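Local coordinates for protein putative isomerase (Streptomyces coelicolor A3, PDB 2OQH) that belongs to the enolase superfamily and probably dehydrates D-glucarate to 5-dehydro-4-deoxy-D-glucarate, at residues I134-A139 with A145-A150; V250-F255 with A284-T289. All coordinates share one frame; numbering follows the deposited sequence.

Contact 1: residues I134-A139 with A145-A150; sequences ITRADA and ADLPKA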
loop_
_atom_site.group_PDB
_atom_site.type_symbol
_atom_site.label_atom_id
_atom_site.label_comp_id
_atom_site.label_asym_id
_atom_site.label_seq_id
_atom_site.Cartn_x
_atom_site.Cartn_y
_atom_site.Cartn_z
ATOM N N ILE A 134 -1.826 -15.221 -0.576
ATOM C CA ILE A 134 -1.505 -16.565 -1.036
ATOM C C ILE A 134 -1.589 -16.590 -2.558
ATOM O O ILE A 134 -2.527 -16.049 -3.150
ATOM C CB ILE A 134 -2.456 -17.640 -0.456
ATOM C CG1 ILE A 134 -3.905 -17.319 -0.810
ATOM C CG2 ILE A 134 -2.282 -17.734 1.045
ATOM C CD1 ILE A 134 -4.875 -18.422 -0.384
ATOM N N THR A 135 -0.595 -17.204 -3.191
ATOM C CA THR A 135 -0.572 -17.300 -4.647
ATOM C C THR A 135 -0.409 -18.769 -5.006
ATOM O O THR A 135 -0.045 -19.584 -4.155
ATOM C CB THR A 135 0.617 -16.528 -5.256
ATOM O OG1 THR A 135 1.814 -17.296 -5.086
ATOM C CG2 THR A 135 0.798 -15.182 -4.570
ATOM N N ARG A 136 -0.680 -19.111 -6.261
ATOM C CA ARG A 136 -0.544 -20.496 -6.695
ATOM C C ARG A 136 0.908 -20.936 -6.548
ATOM O O ARG A 136 1.204 -22.133 -6.467
ATOM C CB ARG A 136 -0.992 -20.647 -8.147
ATOM C CG ARG A 136 -2.468 -20.360 -8.341
ATOM C CD ARG A 136 -2.933 -20.710 -9.739
ATOM N NE ARG A 136 -4.373 -20.511 -9.869
ATOM C CZ ARG A 136 -5.116 -21.027 -10.839
ATOM N NH1 ARG A 136 -4.556 -21.780 -11.777
ATOM N NH2 ARG A 136 -6.419 -20.794 -10.871
ATOM N N ALA A 137 1.811 -19.964 -6.500
ATOM C CA ALA A 137 3.229 -20.259 -6.356
ATOM C C ALA A 137 3.517 -20.907 -5.012
ATOM O O ALA A 137 4.655 -21.296 -4.751
ATOM C CB ALA A 137 4.053 -18.984 -6.500
ATOM N N ASP A 138 2.502 -21.013 -4.154
ATOM C CA ASP A 138 2.692 -21.629 -2.840
ATOM C C ASP A 138 2.442 -23.134 -2.881
ATOM O O ASP A 138 2.696 -23.834 -1.907
ATOM C CB ASP A 138 1.765 -20.999 -1.790
ATOM C CG ASP A 138 2.187 -19.591 -1.402
ATOM O OD1 ASP A 138 3.406 -19.357 -1.258
ATOM O OD2 ASP A 138 1.303 -18.724 -1.219
ATOM N N ALA A 139 1.934 -23.624 -4.007
ATOM C CA ALA A 139 1.661 -25.048 -4.171
ATOM C C ALA A 139 2.283 -25.532 -5.476
ATOM O O ALA A 139 1.580 -25.959 -6.387
ATOM C CB ALA A 139 0.161 -25.292 -4.186
ATOM N N ALA A 145 -6.376 -30.507 -10.327
ATOM C CA ALA A 145 -7.362 -31.123 -9.437
ATOM C C ALA A 145 -6.965 -31.087 -7.961
ATOM O O ALA A 145 -7.821 -31.160 -7.073
ATOM C CB ALA A 145 -7.624 -32.568 -9.865
ATOM N N ASP A 146 -5.668 -30.973 -7.697
ATOM C CA ASP A 146 -5.178 -30.940 -6.322
ATOM C C ASP A 146 -4.862 -29.538 -5.806
ATOM O O ASP A 146 -4.756 -29.331 -4.594
ATOM C CB ASP A 146 -3.929 -31.811 -6.182
ATOM C CG ASP A 146 -4.209 -33.277 -6.433
ATOM O OD1 ASP A 146 -5.268 -33.772 -5.988
ATOM O OD2 ASP A 146 -3.363 -33.943 -7.064
ATOM N N LEU A 147 -4.711 -28.583 -6.718
ATOM C CA LEU A 147 -4.390 -27.201 -6.344
ATOM C C LEU A 147 -5.313 -26.598 -5.266
ATOM O O LEU A 147 -4.841 -25.952 -4.327
ATOM C CB LEU A 147 -4.383 -26.313 -7.600
ATOM C CG LEU A 147 -4.054 -24.827 -7.407
ATOM C CD1 LEU A 147 -2.758 -24.679 -6.629
ATOM C CD2 LEU A 147 -3.950 -24.136 -8.776
ATOM N N PRO A 148 -6.637 -26.792 -5.385
ATOM C CA PRO A 148 -7.556 -26.241 -4.381
ATOM C C PRO A 148 -7.284 -26.695 -2.947
ATOM O O PRO A 148 -7.182 -25.872 -2.037
ATOM C CB PRO A 148 -8.917 -26.694 -4.889
ATOM C CG PRO A 148 -8.741 -26.581 -6.371
ATOM C CD PRO A 148 -7.388 -27.251 -6.569
ATOM N N LYS A 149 -7.175 -28.004 -2.741
ATOM C CA LYS A 149 -6.904 -28.559 -1.410
ATOM C C LYS A 149 -5.536 -28.088 -0.920
ATOM O O LYS A 149 -5.349 -27.772 0.261
ATOM C CB LYS A 149 -6.912 -30.089 -1.472
ATOM C CG LYS A 149 -7.022 -30.801 -0.119
ATOM C CD LYS A 149 -6.816 -32.310 -0.306
ATOM C CE LYS A 149 -7.397 -33.119 0.841
ATOM N NZ LYS A 149 -8.884 -32.988 0.882
ATOM N N ALA A 150 -4.580 -28.050 -1.839
ATOM C CA ALA A 150 -3.224 -27.632 -1.521
ATOM C C ALA A 150 -3.204 -26.207 -0.983
ATOM O O ALA A 150 -2.553 -25.924 0.024
ATOM C CB ALA A 150 -2.344 -27.737 -2.766
#
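The Leu-147 side chain sets out with CG opposite the backbone N (chi1 -180°), which sends its two methyl groups across to the 134-139 segment. Arg-136 holds CG anti to its own carbonyl carbon and then runs extended from CG to NE. The two side chains cross at about a right angle. Leu-147 CD2 lies against the arginine stem, with CD of Arg-136 3.7 Å from CD2 of Leu-147. The same methyl also sits over one face of the guanidinium, 3.5 Å above its plane and away from its centre. The other methyl serves Ala-139: CD1 of Leu-147 is 3.9 Å from CB of Ala-139. That CB also meets CB of Ala-150, one helical turn after Leu-147, at 3.8 Å.

No hydrogen bond joins the two segments. Within 134-139, a side chain closes the turn. Asp-138 OD2 accepts the backbone N of Thr-135 at 3.1 Å, and this N-H comes from above the carboxylate plane. The bond links the last residue of the short 3-10 turn 136-138 back to the residue just before it. Beyond the contact, NH2 of Arg-136 forms salt bridges with Asp-174 and Asp-178, and Ile-181 of helix 175-188 touches both Arg-136 and Leu-147.

The contact packs the loop after barrel strand 127-134 against the start of helix 147-162, within one beta-alpha unit of the TIM barrel. Its chemistry is divided. The arginine spends its charge on two aspartates and offers its stem and one guanidinium face to leucine, while Ala-139 meets the helix through apolar contacts.

Contact 2: residues V250-F255 with A284-T289; sequences VRFEDF and AAHCET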
loop_
_atom_site.group_PDB
_atom_site.type_symbol
_atom_site.label_atom_id
_atom_site.label_comp_id
_atom_site.label_asym_id
_atom_site.label_seq_id
_atom_site.Cartn_x
_atom_site.Cartn_y
_atom_site.Cartn_z
ATOM N N VAL A 250 -6.971 5.670 -9.319
ATOM C CA VAL A 250 -5.660 5.844 -8.687
ATOM C C VAL A 250 -5.206 7.299 -8.576
ATOM O O VAL A 250 -4.039 7.581 -8.309
ATOM C CB VAL A 250 -4.572 5.050 -9.453
ATOM C CG1 VAL A 250 -4.984 3.588 -9.564
ATOM C CG2 VAL A 250 -4.359 5.643 -10.840
ATOM N N ARG A 251 -6.141 8.214 -8.782
ATOM C CA ARG A 251 -5.873 9.642 -8.706
ATOM C C ARG A 251 -7.227 10.327 -8.620
ATOM O O ARG A 251 -8.216 9.800 -9.118
ATOM C CB ARG A 251 -5.121 10.113 -9.955
ATOM C CG ARG A 251 -5.861 9.874 -11.254
ATOM C CD ARG A 251 -5.047 10.324 -12.463
ATOM N NE ARG A 251 -5.893 10.334 -13.652
ATOM C CZ ARG A 251 -5.721 11.138 -14.702
ATOM N NH1 ARG A 251 -4.723 12.011 -14.730
ATOM N NH2 ARG A 251 -6.573 11.080 -15.722
ATOM N N PHE A 252 -7.274 11.492 -7.988
ATOM C CA PHE A 252 -8.536 12.201 -7.843
ATOM C C PHE A 252 -9.284 12.458 -9.149
ATOM O O PHE A 252 -10.508 12.474 -9.153
ATOM C CB PHE A 252 -8.307 13.500 -7.072
ATOM C CG PHE A 252 -8.031 13.269 -5.618
ATOM C CD1 PHE A 252 -9.060 12.904 -4.754
ATOM C CD2 PHE A 252 -6.735 13.363 -5.113
ATOM C CE1 PHE A 252 -8.802 12.619 -3.406
ATOM C CE2 PHE A 252 -6.465 13.081 -3.773
ATOM C CZ PHE A 252 -7.499 12.714 -2.917
ATOM N N GLU A 253 -8.564 12.631 -10.254
ATOM C CA GLU A 253 -9.223 12.861 -11.537
ATOM C C GLU A 253 -10.126 11.686 -11.911
ATOM O O GLU A 253 -11.023 11.833 -12.739
ATOM C CB GLU A 253 -8.200 13.095 -12.653
ATOM C CG GLU A 253 -7.510 14.445 -12.573
ATOM C CD GLU A 253 -6.193 14.413 -11.802
ATOM O OE1 GLU A 253 -6.057 13.633 -10.834
ATOM O OE2 GLU A 253 -5.289 15.198 -12.167
ATOM N N ASP A 254 -9.883 10.529 -11.293
ATOM C CA ASP A 254 -10.675 9.321 -11.545
ATOM C C ASP A 254 -11.877 9.207 -10.614
ATOM O O ASP A 254 -12.822 8.481 -10.899
ATOM C CB ASP A 254 -9.850 8.055 -11.316
ATOM C CG ASP A 254 -8.700 7.908 -12.278
ATOM O OD1 ASP A 254 -8.713 8.534 -13.360
ATOM O OD2 ASP A 254 -7.781 7.133 -11.940
ATOM N N PHE A 255 -11.827 9.916 -9.491
ATOM C CA PHE A 255 -12.884 9.817 -8.500
ATOM C C PHE A 255 -14.305 10.179 -8.934
ATOM O O PHE A 255 -15.202 9.350 -8.841
ATOM C CB PHE A 255 -12.524 10.633 -7.262
ATOM C CG PHE A 255 -13.259 10.194 -6.033
ATOM C CD1 PHE A 255 -12.772 9.148 -5.256
ATOM C CD2 PHE A 255 -14.461 10.803 -5.670
ATOM C CE1 PHE A 255 -13.471 8.704 -4.128
ATOM C CE2 PHE A 255 -15.174 10.370 -4.546
ATOM C CZ PHE A 255 -14.676 9.316 -3.771
ATOM N N ALA A 284 -9.466 9.506 2.235
ATOM C CA ALA A 284 -10.248 8.908 3.311
ATOM C C ALA A 284 -11.520 9.732 3.495
ATOM O O ALA A 284 -12.611 9.188 3.680
ATOM C CB ALA A 284 -9.436 8.885 4.601
ATOM N N ALA A 285 -11.372 11.051 3.439
ATOM C CA ALA A 285 -12.522 11.934 3.581
ATOM C C ALA A 285 -13.509 11.655 2.441
ATOM O O ALA A 285 -14.710 11.513 2.669
ATOM C CB ALA A 285 -12.069 13.396 3.547
ATOM N N HIS A 286 -12.990 11.579 1.215
ATOM C CA HIS A 286 -13.819 11.304 0.041
ATOM C C HIS A 286 -14.604 10.003 0.203
ATOM O O HIS A 286 -15.785 9.932 -0.138
ATOM C CB HIS A 286 -12.962 11.211 -1.228
ATOM C CG HIS A 286 -12.562 12.540 -1.803
ATOM N ND1 HIS A 286 -11.803 13.457 -1.112
ATOM C CD2 HIS A 286 -12.778 13.078 -3.028
ATOM C CE1 HIS A 286 -11.564 14.502 -1.887
ATOM N NE2 HIS A 286 -12.145 14.297 -3.055
ATOM N N CYS A 287 -13.946 8.967 0.713
ATOM C CA CYS A 287 -14.616 7.685 0.897
ATOM C C CYS A 287 -15.777 7.748 1.894
ATOM O O CYS A 287 -16.827 7.141 1.669
ATOM C CB CYS A 287 -13.617 6.620 1.342
ATOM S SG CYS A 287 -12.460 6.145 0.058
ATOM N N GLU A 288 -15.584 8.465 2.994
ATOM C CA GLU A 288 -16.640 8.579 3.991
ATOM C C GLU A 288 -17.826 9.350 3.416
ATOM O O GLU A 288 -18.977 8.999 3.658
ATOM C CB GLU A 288 -16.125 9.287 5.245
ATOM C CG GLU A 288 -14.961 8.578 5.915
ATOM C CD GLU A 288 -14.601 9.198 7.252
ATOM O OE1 GLU A 288 -14.553 10.442 7.338
ATOM O OE2 GLU A 288 -14.359 8.440 8.215
ATOM N N THR A 289 -17.535 10.396 2.651
ATOM C CA THR A 289 -18.582 11.216 2.051
ATOM C C THR A 289 -19.438 10.397 1.093
ATOM O O THR A 289 -20.654 10.565 1.030
ATOM C CB THR A 289 -17.979 12.410 1.275
ATOM O OG1 THR A 289 -17.276 13.262 2.187
ATOM C CG2 THR A 289 -19.080 13.219 0.572
#
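Two aromatic pairs carry this contact, and His-286 belongs to both. In the first, Phe-252 points an edge at the imidazole face. CE1 of Phe-252 stands over the centre of the His-286 ring, 3.6 Å above its plane. Beside it, CD1 of Phe-252 comes within 3.8 Å of NE2 of His-286. The two planes are inclined at 51°, so this edge-to-face pair is well short of perpendicular. In the second, His-286 is the edge and Phe-255 the face. CD2 of His-286 lies over the Phe-255 ring, 3.9 Å from CD2 of Phe-255. Here the planes stand at 86°, nearly perpendicular, a T-shaped pair displaced from the ring centre. A near-trans chi1 of -158° swings the Phe-255 ring toward His-286.

A CH-pi contact adds to the second pair. CB of His-286 approaches the same phenyl ring off-centre, 3.6 Å from CZ of Phe-255.

The one polar bond of the imidazole stays on its own side. ND1 of His-286 bonds to the carbonyl O of Ala-282, one turn earlier in its helix, which helps fix the rotation of the ring.

An alanine here would keep CB beside Phe-255 but would probably open a gap beside both phenyl rings, leaving the Phe-252 edge without this imidazole face and the Phe-255 face without this edge.

Trp-274, edge-to-face with Phe-252, and Phe-290, beside Phe-255, extend the cluster. With ND1 engaged inside helix 277-289, the imidazole meets helix 252-260 through its face, its edge and CB. Helices 252-260 and 277-289 on the outside of the TIM barrel are thus held together here by ring packing.

How the contacts relate
Both contacts belong to the barrel part of the fold, but they are separate. Their centres lie 36 Å apart, and their nearest atoms about 20 Å. They share no helix or strand. Contact 1 is a surface contact local in sequence, joining a loop to the helix that follows it. Contact 2 is partly buried, with Phe-255 buried, and joins two helices whose segments are 29 residues apart. Contact 1 relies on methyl groups and an arginine stem, with charge paired nearby. Contact 2 relies on aromatic rings, and its histidine makes its polar bond within its own helix.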